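Local coordinates for protein 3-carboxy-cis,cis-muconate cycloisomerase (Acinetobacter calcoaceticus, PDB 1Q5N) that is a mainly helical cycloisomerase of the fumarase/aspartase (lyase) superfamily that assembles as a tetramer, at residues Ala194-Ala199 against Ser211-Ala216. Sequence-based numbering, arbitrary orientation.
Sequences AQLGGA and SIVVEA
L196, in the loop 194-199, faces one turn of helix 210-221, and its CA comes 6.3 Å from the CA of V214. No hydrogen bond joins the two segments. The helix keeps its own backbone bonds, such as E215 N to S211 O. The contact is apolar and rests on three residues. The bond from CA to CB of L196 points at the helix. Its CG lies anti to the backbone N (chi1 -179°), and the branch tip CD2 reaches the two valines. CD2 of L196 meets CG1 of V213 at 4.0 Å, the two side chains crossing at a slant. CG2 of V214 lies a little farther from the same L196 CD2, at 4.3 Å. This V214 methyl also rests 3.8 Å from the carbonyl O of L196, so it touches both the backbone and the side chain of one residue. In V214, CG1 is anti to the backbone N (chi1 -177°), which leaves CG2 beside that N and turned to the loop. L196 and V213 are buried; V214 is partly exposed.

Other parts of the chain add to the apolar cluster. L37 of helix 23-43 and Y217 also touch L196, and L203 packs on V214. The loop is also held by polar bonds: Q195 hydrogen-bonds to D115 and to the backbone N of W230, while the carboxylate of D112 accepts bonds from the backbone N of G197 and G198. On the helix, S211 OG is hydrogen-bonded to D440 and N437 of a second subunit. Helix 210-221 folds back beside the loop that leads into it, with 11 residues between the two segments. The contact joins the connection after helix 166-191 to this short helix, about 31 Å from the centre of the elongated helical chain of the fumarase/aspartase fold.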
loop_
_atom_site.group_PDB
_atom_site.type_symbol
_atom_site.label_atom_id
_atom_site.label_comp_id
_atom_site.label_asym_id
_atom_site.label_seq_id
_atom_site.Cartn_x
_atom_site.Cartn_y
_atom_site.Cartn_z
ATOM N N ALA A 194 13.439 2.076 -26.374
ATOM C CA ALA A 194 13.036 0.782 -26.930
ATOM C C ALA A 194 13.551 -0.394 -26.087
ATOM O O ALA A 194 14.460 -0.234 -25.283
ATOM C CB ALA A 194 13.578 0.645 -28.365
ATOM N N GLN A 195 12.957 -1.564 -26.262
ATOM C CA GLN A 195 13.463 -2.749 -25.558
ATOM C C GLN A 195 13.766 -3.824 -26.615
ATOM O O GLN A 195 12.848 -4.291 -27.311
ATOM C CB GLN A 195 12.419 -3.354 -24.583
ATOM C CG GLN A 195 12.946 -4.554 -23.794
ATOM C CD GLN A 195 13.795 -4.154 -22.559
ATOM O OE1 GLN A 195 15.000 -3.913 -22.653
ATOM N NE2 GLN A 195 13.147 -4.086 -21.391
ATOM N N LEU A 196 15.024 -4.198 -26.767
ATOM C CA LEU A 196 15.344 -5.296 -27.703
ATOM C C LEU A 196 16.642 -5.958 -27.210
ATOM O O LEU A 196 17.750 -5.429 -27.382
ATOM C CB LEU A 196 15.508 -4.790 -29.140
ATOM C CG LEU A 196 15.823 -5.922 -30.146
ATOM C CD1 LEU A 196 14.618 -6.834 -30.291
ATOM C CD2 LEU A 196 16.177 -5.338 -31.523
ATOM N N GLY A 197 16.496 -7.118 -26.589
ATOM C CA GLY A 197 17.654 -7.796 -26.037
ATOM C C GLY A 197 17.597 -9.309 -26.194
ATOM O O GLY A 197 18.550 -9.978 -25.865
ATOM N N GLY A 198 16.506 -9.861 -26.707
ATOM C CA GLY A 198 16.468 -11.305 -26.840
ATOM C C GLY A 198 16.339 -12.040 -25.510
ATOM O O GLY A 198 16.339 -11.418 -24.425
ATOM N N ALA A 199 16.274 -13.373 -25.595
ATOM C CA ALA A 199 16.066 -14.241 -24.447
ATOM C C ALA A 199 16.695 -13.820 -23.112
ATOM O O ALA A 199 15.969 -13.674 -22.127
ATOM C CB ALA A 199 16.472 -15.682 -24.813
ATOM N N SER A 211 24.173 -4.653 -31.722
ATOM C CA SER A 211 24.150 -3.216 -31.478
ATOM C C SER A 211 23.637 -2.421 -32.693
ATOM O O SER A 211 22.885 -1.468 -32.546
ATOM C CB SER A 211 25.526 -2.749 -31.087
ATOM O OG SER A 211 26.129 -3.663 -30.195
ATOM N N ILE A 212 24.020 -2.845 -33.888
ATOM C CA ILE A 212 23.590 -2.205 -35.129
ATOM C C ILE A 212 22.058 -2.333 -35.240
ATOM O O ILE A 212 21.353 -1.356 -35.569
ATOM C CB ILE A 212 24.275 -2.920 -36.338
ATOM C CG1 ILE A 212 25.803 -2.815 -36.204
ATOM C CG2 ILE A 212 23.696 -2.474 -37.609
ATOM C CD1 ILE A 212 26.454 -3.976 -35.179
ATOM N N VAL A 213 21.522 -3.523 -34.977
ATOM C CA VAL A 213 20.079 -3.681 -35.076
ATOM C C VAL A 213 19.258 -2.886 -34.017
ATOM O O VAL A 213 18.200 -2.353 -34.334
ATOM C CB VAL A 213 19.666 -5.140 -35.003
ATOM C CG1 VAL A 213 18.148 -5.233 -34.971
ATOM C CG2 VAL A 213 20.187 -5.887 -36.228
ATOM N N VAL A 214 19.747 -2.776 -32.782
ATOM C CA VAL A 214 19.012 -2.062 -31.734
ATOM C C VAL A 214 18.946 -0.597 -32.111
ATOM O O VAL A 214 17.903 0.061 -31.965
ATOM C CB VAL A 214 19.705 -2.187 -30.339
ATOM C CG1 VAL A 214 18.876 -1.481 -29.257
ATOM C CG2 VAL A 214 19.828 -3.637 -29.977
ATOM N N GLU A 215 20.059 -0.080 -32.607
ATOM C CA GLU A 215 20.112 1.307 -32.997
ATOM C C GLU A 215 19.064 1.647 -34.064
ATOM O O GLU A 215 18.334 2.636 -33.944
ATOM C CB GLU A 215 21.512 1.612 -33.475
ATOM C CG GLU A 215 21.680 2.953 -34.118
ATOM C CD GLU A 215 23.094 3.096 -34.628
ATOM O OE1 GLU A 215 23.508 2.237 -35.463
ATOM O OE2 GLU A 215 23.790 4.039 -34.177
ATOM N N ALA A 216 18.962 0.806 -35.082
ATOM C CA ALA A 216 18.007 1.044 -36.150
ATOM C C ALA A 216 16.573 0.734 -35.716
ATOM O O ALA A 216 15.616 1.257 -36.280
ATOM C CB ALA A 216 18.371 0.203 -37.389
#